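DnaJ homolog dnj-2 (Caenorhabditis elegans, PDB 2QSA) probably acts as a membrane-bound Hsp40-type co-chaperone whose J domain, the piece crystallised here, would stimulate the ATPase of an Hsp70 partner. Local coordinates at residues N16-V20 and L21-R25; R38-A41 and R42-H45; E60-R63 and V64-A68; T79-D82 and Y83-H87; P88-R91 and F92-Y95. All coordinates share one frame; numbering follows the deposited sequence. Where two conformers were deposited one is given.

Interaction 1: N16-V20 and L21-R25; sequences NCYDV and LEVNR
Tyr18 lays one face of its ring against the side chain of Arg25. The arginine CB sits almost over the ring centre, 3.6 Å from the centroid of Tyr18 and 10° off the ring normal, a CH-pi contact. From there the arginine methylenes run across the ring, CG coming to 3.6 Å from Tyr18 CZ and CD passing near CE2. With CG anti to the backbone N (chi1 179°) and the chain extended as far as NE, the guanidinium is carried past the tyrosine hydroxyl, its plane within 7° of the ring plane. Its NH1 forms a salt bridge with Asp86, while Tyr18 OH is hydrogen-bonded to Asp82, so both polar ends reach helix 75-86. Val23 approaches the same ring from another direction: CG2 lies at the edge, near the plane, 3.9 Å from Tyr18 CD1.

The turn that brings these residues together ends the short helix 17-20 of the J domain. Asn16 OD1 caps its start through a weak bond to Tyr18 N. At the other end Glu22 takes up positive phi in a Schellman motif, with Val23 N bonded to Tyr18 O at 3.0 Å and Glu22 N to Asp19 O at 3.0 Å. On the solvent side a water donates to Asp19 OD1 at 2.6 Å and also to Val23 O, bridging the helix to the outgoing chain. Facing inward, Cys17 is disulfide-bonded to Cys12, and Leu21 packs on Leu33, Leu40 and Ala68.

Interaction 2: R38-A41 and R42-H45; sequences RALA and RKHH
The last turn of helix 30-43 of the J domain brings Arg42 back over the backbone of Arg38 and Ala39. In the conformer given, the Arg42 chain bends at chi3 (-69°) and spreads one face of its guanidinium over the preceding turn. Arg38 O lies 3.3 Å above that plane, displaced toward the rim, and Ala39 CA lies against the same face. Although Arg42 NH1 is 3.3 Å from Arg38 O, the angle is too poor for a hydrogen bond; that oxygen instead accepts from Arg42 N at 3.0 Å. The two arginines are like charges, Arg38 NE standing 4.5 Å from Arg42 NH1.

Around the helix, the imidazole of His44 reaches back to the Leu40 carbonyl, CD2 coming to 3.3 Å from Leu40 O, an oxygen that His44 N also uses as its acceptor. The aliphatic part of Lys43 crosses one face of the His44 ring, with CG 4.0 Å above its centre. Leu40, Ala41 and His44 meet helix 52-73, whereas the basic chains lie on the exposed side.

The helix gives out at His44, the first residue to leave helical angles, and His45 follows in an extended conformation. His45 opens the His-Pro-Asp sequence that marks J domains, and a basic helix leading into this tripeptide is the surface that J proteins characteristically use to engage Hsp70.

Interaction 3: E60-R63 and V64-A68; sequences ERFR and VIATA
Arg61 and Val64 touch one turn apart on helix 52-73, the long helix of the J domain, where the guanidinium of the first passes obliquely beside the branched carbon of the second. Arg61 NH1 approaches Val64 CG1 to 3.7 Å. A bend at chi2 (58°) turns the arginine along the helix in the direction of Val64, and its NH1 forms a salt bridge with Glu15. This is part of the packed side of the helix: Arg61 and Val64 also touch Val20, Phe62 and Ile65 face helix 30-43, and Ala68 lies against Cys17 and Leu21.

The Phe62 ring makes a lighter contact along its own helix, CE2 standing 4.4 Å from Ala66 CB.

On the solvent side Arg63 bends at chi3 and lays its guanidinium over the backbone of its own helix, with Glu60 CA 3.5 Å above one face. Arg63 O receives Thr67 N at 3.0 Å. Thr67 OG1 lies 3.1 Å from the same oxygen, though whether its proton points there is not settled.

The two arginines thus behave differently: charge pairing with Glu15 probably restrains Arg61, whereas Arg63, with its guanidinium resting on Glu60 CA, seems to be held mainly by van der Waals contact.

Interaction 4: T79-D82 and Y83-H87; sequences TNYD and YYLDH
Tyr81 is the aromatic centre of this contact, meeting Leu85 with a face of its ring and Tyr84 with CE1. Tyr81 CG, turned opposite its own N (chi1 -169°), brings the ring nearer Leu85. The leucine contact is CH-pi: CG of Leu85 lies 4.2 Å from the Tyr81 centroid, 20° off the ring normal, and its two methyls spread along the ring, CD1 reaching 3.7 Å from Tyr81 CE2 and CD2 coming near the hydroxyl. With Tyr84 the meeting is oblique, planes at 39°; Tyr81 CE1 approaches the edge of the Tyr84 ring, 3.7 Å from CD2. A third pair lies one turn on, where His87 CD2 sits 3.2 Å above the centre of the Tyr83 ring.

These residues belong to helix 75-86 of the J domain, whose aromatic rings are shared among several neighbours. Tyr81 packs on Tyr18 and Leu72, and meets the Tyr11 ring edge-to-face; Tyr84 also reaches Tyr11, and Tyr83 meets Tyr93 of helix 91-101.

Backbone bonds run from Leu85 N to Tyr81 O at 2.8 Å and from Asp86 N to Asp82 O at 3.0 Å.

Polar side-chain ends turn to other parts of the chain. Tyr81 OH bonds to Cys17 N, and Tyr84 OH to Ala7 N. Asp82 is held at both oxygens, OD1 by Tyr18 OH and OD2 by a salt bridge to Lys78 that would probably favour the ionised carboxylate.

Interaction 5: P88-R91 and F92-Y95; sequences PDQR and FYNY
In the first turn of helix 91-101 the guanidinium of Arg91 stacks on the ring of Tyr95, a cation-pi contact between residues four apart. Arg91 CZ is 4.0 Å from the Tyr95 centroid, 27° off the ring normal, and the two planes are inclined by the same 27°. The overlap is offset toward the hydroxyl end of the ring, with NH2 at 3.4 Å from Tyr95 CZ. The approach of NH2 to Tyr95 OH is not a hydrogen bond, its angle being poor; the hydroxyl has a weak bond to Glu9 instead. The arginine chain runs out extended from CG to NE, its first torsion near trans (chi1 -173°), and CG brushes Tyr95 CE1 at 3.6 Å. The other end of the ring tucks in close to the backbone, CD1 standing 3.1 Å from Arg91 O.

Before the helix begins, the chain makes an inverse gamma turn centred on Gln90, which occupies the N-cap position. This turn leads from helix 75-86 of the J domain into an additional C-terminal one. Gln90 O accepts from Asn94 N at 3.0 Å and Arg91 O from Tyr95 N at 2.9 Å, starting the helical bonding pattern.

Asn94 ties the turn to the helix on another side. Its ND2 donates to His87 O and to a water at 2.9 Å, and that water in turn donates to Pro88 O at 2.7 Å, linking the amide to two carbonyls of the incoming loop, one directly and one through water. Outside this turn, Asn94 packs against Tyr83 and Tyr84, while Tyr95 lies on Ala7 and Leu10.

In the fold
The five contacts follow one another along the chain; interaction 1 touches interactions 2, 3 and 4, while interaction 5 joins the others only through interaction 4. Val20 O of interaction 1 lies 3.5 Å from Leu40 CD1 of interaction 2, Leu21 CD2 is 3.9 Å from Ile65 CG2 of interaction 3, and Arg25 NH2 is 3.6 Å from Asp82 CB of interaction 4. Interactions 2 and 3 join helices 30-43 and 52-73, with Ala41 O 3.3 Å from Phe62 CE1. Interactions 4 and 5 form the other end, where Tyr84 CA lies 3.5 Å from Asn94 OD1. The centres of interactions 2 and 5 are about 31 Å apart, so the C-terminal helix begins far from the His-Pro-Asp end expected to meet Hsp70.

Interaction 1: N16-V20 and L21-R25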
# COMPACT_ATOMS: atom_id res chain seq x y z
N ASN A 16 -0.88 1.76 -7.03
CA ASN A 16 -0.35 2.88 -6.22
C ASN A 16 -0.98 2.80 -4.82
O ASN A 16 -2.21 2.62 -4.66
CB ASN A 16 -0.73 4.18 -6.95
CG ASN A 16 -0.33 5.43 -6.18
OD1 ASN A 16 -0.51 5.52 -4.97
ND2 ASN A 16 0.15 6.43 -6.91
N CYS A 17 -0.16 2.79 -3.75
CA CYS A 17 -0.71 2.59 -2.39
C CYS A 17 -1.74 3.68 -1.98
O CYS A 17 -2.68 3.39 -1.19
CB CYS A 17 0.41 2.57 -1.32
SG CYS A 17 1.59 1.22 -1.45
N TYR A 18 -1.52 4.92 -2.45
CA TYR A 18 -2.56 5.96 -2.19
C TYR A 18 -3.90 5.52 -2.82
O TYR A 18 -4.95 5.65 -2.18
CB TYR A 18 -2.16 7.29 -2.77
CG TYR A 18 -1.00 7.95 -2.11
CD1 TYR A 18 -1.18 8.70 -0.92
CD2 TYR A 18 0.28 7.84 -2.64
CE1 TYR A 18 -0.08 9.37 -0.32
CE2 TYR A 18 1.39 8.52 -2.06
CZ TYR A 18 1.19 9.26 -0.88
OH TYR A 18 2.26 9.93 -0.31
N ASP A 19 -3.86 5.01 -4.05
CA ASP A 19 -5.10 4.57 -4.72
C ASP A 19 -5.73 3.38 -4.00
O ASP A 19 -6.94 3.29 -3.92
CB ASP A 19 -4.83 4.16 -6.16
CG ASP A 19 -4.38 5.34 -7.03
OD1 ASP A 19 -4.57 6.49 -6.64
OD2 ASP A 19 -3.89 5.07 -8.16
N VAL A 20 -4.88 2.48 -3.49
CA VAL A 20 -5.40 1.32 -2.77
C VAL A 20 -6.33 1.71 -1.60
O VAL A 20 -7.38 1.10 -1.38
CB VAL A 20 -4.24 0.41 -2.22
CG1 VAL A 20 -4.79 -0.68 -1.27
CG2 VAL A 20 -3.48 -0.24 -3.39
N LEU A 21 -5.92 2.75 -0.88
CA LEU A 21 -6.72 3.26 0.23
C LEU A 21 -7.68 4.40 -0.14
O LEU A 21 -8.36 4.93 0.73
CB LEU A 21 -5.78 3.69 1.37
CG LEU A 21 -4.95 2.52 1.96
CD1 LEU A 21 -4.02 3.07 3.08
CD2 LEU A 21 -5.84 1.42 2.54
N GLU A 22 -7.74 4.74 -1.43
CA GLU A 22 -8.61 5.82 -1.95
C GLU A 22 -8.32 7.13 -1.19
O GLU A 22 -9.23 7.88 -0.83
CB GLU A 22 -10.10 5.39 -1.90
CG GLU A 22 -10.36 4.03 -2.63
CD GLU A 22 -11.77 3.39 -2.37
OE1 GLU A 22 -12.42 3.62 -1.33
OE2 GLU A 22 -12.19 2.57 -3.23
N VAL A 23 -7.04 7.38 -0.92
CA VAL A 23 -6.61 8.66 -0.35
C VAL A 23 -5.82 9.44 -1.40
O VAL A 23 -5.33 8.86 -2.38
CB VAL A 23 -5.77 8.51 0.94
CG1 VAL A 23 -6.61 7.93 2.06
CG2 VAL A 23 -4.58 7.68 0.69
N ASN A 24 -5.69 10.73 -1.18
CA ASN A 24 -5.11 11.59 -2.19
C ASN A 24 -3.73 12.04 -1.69
O ASN A 24 -3.64 12.62 -0.61
CB ASN A 24 -6.06 12.79 -2.38
CG ASN A 24 -5.57 13.80 -3.38
OD1 ASN A 24 -4.51 13.64 -3.99
ND2 ASN A 24 -6.36 14.88 -3.57
N ARG A 25 -2.67 11.77 -2.44
CA ARG A 25 -1.33 12.22 -2.01
C ARG A 25 -1.29 13.73 -1.70
O ARG A 25 -0.73 14.16 -0.70
CB ARG A 25 -0.26 11.88 -3.05
CG ARG A 25 1.12 12.33 -2.69
CD ARG A 25 2.14 11.86 -3.73
NE ARG A 25 3.45 12.49 -3.49
CZ ARG A 25 4.50 12.37 -4.29
NH1 ARG A 25 4.43 11.66 -5.39
NH2 ARG A 25 5.63 13.00 -3.97
O HOH W 1 -4.79 8.44 -5.00

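Interaction 2: R38-A41 and R42-H45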
# COMPACT_ATOMS: atom_id res chain seq x y z
N ARG A 38 -8.97 1.72 8.13
CA ARG A 38 -9.85 0.95 9.03
C ARG A 38 -11.13 0.50 8.30
O ARG A 38 -11.57 -0.64 8.48
CB ARG A 38 -10.18 1.72 10.32
CG ARG A 38 -8.94 1.92 11.21
CD ARG A 38 -9.13 3.06 12.26
NE ARG A 38 -10.15 2.66 13.25
CZ ARG A 38 -9.91 1.90 14.32
NH1 ARG A 38 -8.67 1.45 14.62
NH2 ARG A 38 -10.94 1.58 15.10
N ALA A 39 -11.69 1.38 7.47
CA ALA A 39 -12.90 1.07 6.70
C ALA A 39 -12.64 -0.03 5.69
O ALA A 39 -13.45 -0.95 5.56
CB ALA A 39 -13.45 2.32 6.01
N LEU A 40 -11.52 0.08 4.96
CA LEU A 40 -11.24 -0.92 3.87
C LEU A 40 -10.81 -2.25 4.47
O LEU A 40 -11.18 -3.31 3.94
CB LEU A 40 -10.17 -0.40 2.94
CG LEU A 40 -10.74 0.68 2.01
CD1 LEU A 40 -9.60 1.48 1.28
CD2 LEU A 40 -11.77 0.04 1.03
N ALA A 41 -10.04 -2.20 5.56
CA ALA A 41 -9.67 -3.43 6.32
C ALA A 41 -10.91 -4.17 6.81
O ALA A 41 -11.01 -5.39 6.65
CB ALA A 41 -8.74 -3.11 7.49
N ARG A 42 -11.89 -3.42 7.34
CA ARG A 42 -13.15 -4.02 7.75
C ARG A 42 -13.86 -4.66 6.58
O ARG A 42 -14.33 -5.78 6.67
CB ARG A 42 -14.09 -3.00 8.39
CG ARG A 42 -13.75 -2.69 9.83
CD ARG A 42 -14.91 -1.96 10.50
NE ARG A 42 -15.09 -0.59 9.99
CZ ARG A 42 -14.32 0.45 10.31
NH1 ARG A 42 -13.28 0.29 11.12
NH2 ARG A 42 -14.57 1.65 9.79
N LYS A 43 -13.91 -3.93 5.46
CA LYS A 43 -14.59 -4.43 4.26
C LYS A 43 -13.99 -5.74 3.72
O LYS A 43 -14.72 -6.61 3.25
CB LYS A 43 -14.57 -3.34 3.17
CG LYS A 43 -15.19 -3.79 1.83
CD LYS A 43 -15.04 -2.70 0.76
CE LYS A 43 -15.78 -3.11 -0.56
NZ LYS A 43 -15.21 -2.33 -1.68
N HIS A 44 -12.66 -5.85 3.77
CA HIS A 44 -11.98 -6.99 3.15
C HIS A 44 -11.56 -8.04 4.16
O HIS A 44 -10.82 -8.97 3.82
CB HIS A 44 -10.81 -6.50 2.31
CG HIS A 44 -11.26 -5.70 1.12
ND1 HIS A 44 -11.92 -6.27 0.05
CD2 HIS A 44 -11.20 -4.38 0.86
CE1 HIS A 44 -12.24 -5.33 -0.82
NE2 HIS A 44 -11.78 -4.18 -0.37
N HIS A 45 -12.03 -7.90 5.41
CA HIS A 45 -11.60 -8.84 6.44
C HIS A 45 -12.23 -10.22 6.15
O HIS A 45 -13.42 -10.30 5.83
CB HIS A 45 -12.04 -8.38 7.86
CG HIS A 45 -11.41 -9.17 8.96
ND1 HIS A 45 -10.41 -8.67 9.76
CD2 HIS A 45 -11.61 -10.45 9.35
CE1 HIS A 45 -10.04 -9.59 10.63
NE2 HIS A 45 -10.75 -10.68 10.40

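Interaction 3: E60-R63 and V64-A68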
# COMPACT_ATOMS: atom_id res chain seq x y z
N GLU A 60 -6.25 -12.24 0.65
CA GLU A 60 -5.42 -11.78 -0.46
C GLU A 60 -5.55 -10.27 -0.61
O GLU A 60 -4.56 -9.55 -0.68
CB GLU A 60 -5.86 -12.42 -1.78
CG GLU A 60 -5.24 -13.76 -2.10
CD GLU A 60 -5.86 -14.41 -3.35
OE1 GLU A 60 -6.11 -13.70 -4.38
OE2 GLU A 60 -6.09 -15.64 -3.32
N ARG A 61 -6.78 -9.77 -0.63
CA ARG A 61 -6.93 -8.32 -0.81
C ARG A 61 -6.53 -7.56 0.47
O ARG A 61 -5.89 -6.47 0.43
CB ARG A 61 -8.37 -7.98 -1.19
CG ARG A 61 -8.60 -6.51 -1.52
CD ARG A 61 -7.68 -6.07 -2.72
NE ARG A 61 -7.82 -4.66 -3.04
CZ ARG A 61 -6.88 -4.01 -3.75
NH1 ARG A 61 -5.80 -4.73 -4.18
NH2 ARG A 61 -6.97 -2.71 -4.06
N PHE A 62 -6.92 -8.12 1.60
CA PHE A 62 -6.59 -7.53 2.90
C PHE A 62 -5.09 -7.25 3.01
O PHE A 62 -4.67 -6.18 3.53
CB PHE A 62 -7.05 -8.46 4.03
CG PHE A 62 -6.98 -7.82 5.41
CD1 PHE A 62 -8.11 -7.29 5.99
CD2 PHE A 62 -5.76 -7.72 6.09
CE1 PHE A 62 -8.06 -6.69 7.30
CE2 PHE A 62 -5.68 -7.13 7.38
CZ PHE A 62 -6.85 -6.62 7.98
N ARG A 63 -4.27 -8.20 2.53
CA ARG A 63 -2.81 -8.02 2.53
C ARG A 63 -2.38 -6.75 1.80
O ARG A 63 -1.49 -6.05 2.25
CB ARG A 63 -2.10 -9.25 1.92
CG ARG A 63 -2.04 -10.42 2.91
CD ARG A 63 -1.06 -11.50 2.42
NE ARG A 63 -1.58 -12.29 1.29
CZ ARG A 63 -2.36 -13.38 1.42
NH1 ARG A 63 -2.74 -13.79 2.62
NH2 ARG A 63 -2.78 -14.03 0.34
N VAL A 64 -3.01 -6.46 0.67
CA VAL A 64 -2.66 -5.22 -0.05
C VAL A 64 -3.05 -3.97 0.76
O VAL A 64 -2.29 -2.97 0.80
CB VAL A 64 -3.27 -5.21 -1.46
CG1 VAL A 64 -2.71 -4.00 -2.24
CG2 VAL A 64 -2.92 -6.57 -2.17
N ILE A 65 -4.28 -3.98 1.30
CA ILE A 65 -4.77 -2.88 2.13
C ILE A 65 -3.76 -2.61 3.27
O ILE A 65 -3.37 -1.46 3.50
CB ILE A 65 -6.18 -3.19 2.68
CG1 ILE A 65 -7.17 -3.18 1.49
CG2 ILE A 65 -6.57 -2.20 3.75
CD1 ILE A 65 -8.32 -4.17 1.64
N ALA A 66 -3.33 -3.67 3.94
CA ALA A 66 -2.41 -3.53 5.09
C ALA A 66 -1.05 -3.01 4.59
O ALA A 66 -0.45 -2.15 5.27
CB ALA A 66 -2.26 -4.85 5.78
N THR A 67 -0.54 -3.51 3.47
CA THR A 67 0.72 -3.00 2.90
C THR A 67 0.62 -1.50 2.59
O THR A 67 1.55 -0.74 2.91
CB THR A 67 1.08 -3.76 1.64
OG1 THR A 67 1.41 -5.10 2.03
CG2 THR A 67 2.29 -3.16 0.98
N ALA A 68 -0.52 -1.07 2.02
CA ALA A 68 -0.68 0.36 1.68
C ALA A 68 -0.63 1.17 2.97
O ALA A 68 -0.01 2.23 3.00
CB ALA A 68 -2.00 0.61 0.95

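Interaction 4: T79-D82 and Y83-H87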
# COMPACT_ATOMS: atom_id res chain seq x y z
N THR A 79 8.19 8.68 2.90
CA THR A 79 9.16 9.55 2.20
C THR A 79 9.85 8.72 1.09
O THR A 79 9.96 9.17 -0.06
CB THR A 79 10.18 10.10 3.23
OG1 THR A 79 9.50 10.98 4.12
CG2 THR A 79 11.31 10.84 2.50
N ASN A 80 10.24 7.48 1.42
CA ASN A 80 10.82 6.57 0.42
C ASN A 80 9.84 6.28 -0.72
O ASN A 80 10.21 6.28 -1.91
CB ASN A 80 11.22 5.24 1.08
CG ASN A 80 12.47 5.38 1.98
OD1 ASN A 80 13.15 6.39 1.93
ND2 ASN A 80 12.75 4.38 2.79
N TYR A 81 8.59 6.04 -0.35
CA TYR A 81 7.55 5.72 -1.34
C TYR A 81 7.32 6.87 -2.33
O TYR A 81 7.33 6.67 -3.58
CB TYR A 81 6.23 5.40 -0.64
CG TYR A 81 5.23 4.81 -1.64
CD1 TYR A 81 5.55 3.63 -2.37
CD2 TYR A 81 3.98 5.42 -1.89
CE1 TYR A 81 4.68 3.09 -3.30
CE2 TYR A 81 3.10 4.90 -2.83
CZ TYR A 81 3.43 3.73 -3.53
OH TYR A 81 2.57 3.18 -4.42
N ASP A 82 7.18 8.07 -1.77
CA ASP A 82 7.01 9.25 -2.61
C ASP A 82 8.20 9.47 -3.56
O ASP A 82 8.02 9.84 -4.73
CB ASP A 82 6.77 10.46 -1.71
CG ASP A 82 5.39 10.44 -1.06
OD1 ASP A 82 4.50 9.68 -1.49
OD2 ASP A 82 5.20 11.21 -0.07
N TYR A 83 9.40 9.23 -3.07
CA TYR A 83 10.61 9.34 -3.90
C TYR A 83 10.56 8.32 -5.06
O TYR A 83 10.82 8.65 -6.22
CB TYR A 83 11.85 9.13 -3.04
CG TYR A 83 13.09 9.50 -3.81
CD1 TYR A 83 13.65 10.76 -3.69
CD2 TYR A 83 13.68 8.59 -4.67
CE1 TYR A 83 14.79 11.10 -4.40
CE2 TYR A 83 14.83 8.90 -5.39
CZ TYR A 83 15.36 10.17 -5.26
OH TYR A 83 16.50 10.50 -5.96
N TYR A 84 10.21 7.09 -4.73
CA TYR A 84 9.99 6.03 -5.75
C TYR A 84 8.95 6.40 -6.81
O TYR A 84 9.18 6.21 -8.00
CB TYR A 84 9.53 4.80 -4.97
CG TYR A 84 8.91 3.67 -5.75
CD1 TYR A 84 9.70 2.86 -6.59
CD2 TYR A 84 7.54 3.32 -5.56
CE1 TYR A 84 9.14 1.75 -7.27
CE2 TYR A 84 6.97 2.21 -6.24
CZ TYR A 84 7.76 1.42 -7.06
OH TYR A 84 7.20 0.34 -7.67
N LEU A 85 7.80 6.93 -6.36
CA LEU A 85 6.78 7.39 -7.32
C LEU A 85 7.37 8.47 -8.26
O LEU A 85 7.12 8.47 -9.47
CB LEU A 85 5.56 7.96 -6.60
CG LEU A 85 4.70 6.96 -5.82
CD1 LEU A 85 3.53 7.76 -5.21
CD2 LEU A 85 4.15 5.80 -6.75
N ASP A 86 8.14 9.37 -7.67
CA ASP A 86 8.69 10.54 -8.38
C ASP A 86 9.92 10.22 -9.23
O ASP A 86 10.24 10.99 -10.19
CB ASP A 86 9.02 11.66 -7.37
CG ASP A 86 7.79 12.29 -6.75
OD1 ASP A 86 6.65 12.05 -7.24
OD2 ASP A 86 7.95 13.02 -5.74
N HIS A 87 10.62 9.13 -8.91
CA HIS A 87 11.89 8.80 -9.56
C HIS A 87 11.95 7.32 -9.94
O HIS A 87 12.80 6.60 -9.44
CB HIS A 87 13.08 9.18 -8.66
CG HIS A 87 12.98 10.55 -8.07
ND1 HIS A 87 13.44 11.68 -8.72
CD2 HIS A 87 12.45 10.98 -6.90
CE1 HIS A 87 13.21 12.74 -7.96
NE2 HIS A 87 12.61 12.35 -6.86

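Interaction 5: P88-R91 and F92-Y95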
# COMPACT_ATOMS: atom_id res chain seq x y z
N PRO A 88 11.02 6.86 -10.80
CA PRO A 88 10.96 5.45 -11.16
C PRO A 88 12.24 4.92 -11.83
O PRO A 88 12.51 3.74 -11.76
CB PRO A 88 9.78 5.39 -12.15
CG PRO A 88 9.72 6.83 -12.74
CD PRO A 88 9.99 7.66 -11.51
N ASP A 89 13.01 5.81 -12.44
CA ASP A 89 14.24 5.35 -13.09
C ASP A 89 15.39 5.07 -12.12
O ASP A 89 16.38 4.43 -12.50
CB ASP A 89 14.70 6.35 -14.16
CG ASP A 89 13.89 6.28 -15.44
OD1 ASP A 89 13.07 5.34 -15.63
OD2 ASP A 89 14.11 7.16 -16.29
N GLN A 90 15.26 5.49 -10.86
CA GLN A 90 16.34 5.25 -9.90
C GLN A 90 16.15 3.88 -9.25
O GLN A 90 15.92 3.76 -8.06
CB GLN A 90 16.44 6.40 -8.91
CG GLN A 90 16.70 7.75 -9.65
CD GLN A 90 16.90 8.92 -8.72
OE1 GLN A 90 17.21 8.76 -7.54
NE2 GLN A 90 16.75 10.13 -9.26
N ARG A 91 16.28 2.84 -10.07
CA ARG A 91 15.89 1.48 -9.64
C ARG A 91 16.67 1.00 -8.42
O ARG A 91 16.07 0.54 -7.43
CB ARG A 91 16.09 0.47 -10.76
CG ARG A 91 15.55 -0.92 -10.40
CD ARG A 91 15.97 -2.00 -11.43
NE ARG A 91 15.26 -3.28 -11.27
CZ ARG A 91 15.70 -4.34 -10.57
NH1 ARG A 91 16.86 -4.31 -9.92
NH2 ARG A 91 14.96 -5.45 -10.53
N PHE A 92 18.00 1.05 -8.51
CA PHE A 92 18.78 0.50 -7.41
C PHE A 92 18.49 1.25 -6.10
O PHE A 92 18.25 0.64 -5.06
CB PHE A 92 20.27 0.46 -7.74
CG PHE A 92 21.03 -0.39 -6.78
CD1 PHE A 92 21.49 -1.67 -7.17
CD2 PHE A 92 21.27 0.05 -5.47
CE1 PHE A 92 22.20 -2.46 -6.26
CE2 PHE A 92 21.98 -0.76 -4.54
CZ PHE A 92 22.41 -2.03 -4.97
N TYR A 93 18.49 2.58 -6.16
CA TYR A 93 18.23 3.38 -4.98
C TYR A 93 16.84 3.00 -4.38
O TYR A 93 16.69 2.78 -3.18
CB TYR A 93 18.26 4.86 -5.40
CG TYR A 93 17.98 5.78 -4.23
CD1 TYR A 93 18.96 6.05 -3.27
CD2 TYR A 93 16.70 6.33 -4.05
CE1 TYR A 93 18.67 6.90 -2.19
CE2 TYR A 93 16.41 7.15 -2.96
CZ TYR A 93 17.37 7.43 -2.05
OH TYR A 93 17.00 8.24 -0.98
N ASN A 94 15.82 2.92 -5.21
CA ASN A 94 14.46 2.62 -4.70
C ASN A 94 14.36 1.23 -4.09
O ASN A 94 13.79 1.03 -3.00
CB ASN A 94 13.44 2.76 -5.82
CG ASN A 94 13.27 4.21 -6.26
OD1 ASN A 94 13.41 5.12 -5.44
ND2 ASN A 94 12.92 4.42 -7.54
N TYR A 95 14.97 0.25 -4.75
CA TYR A 95 15.02 -1.08 -4.17
C TYR A 95 15.79 -1.10 -2.86
O TYR A 95 15.34 -1.72 -1.88
CB TYR A 95 15.67 -2.06 -5.14
CG TYR A 95 14.74 -2.66 -6.20
CD1 TYR A 95 14.10 -1.85 -7.13
CD2 TYR A 95 14.57 -4.04 -6.28
CE1 TYR A 95 13.26 -2.41 -8.12
CE2 TYR A 95 13.74 -4.61 -7.27
CZ TYR A 95 13.10 -3.77 -8.19
OH TYR A 95 12.27 -4.30 -9.17
O HOH W 2 12.41 2.26 -9.47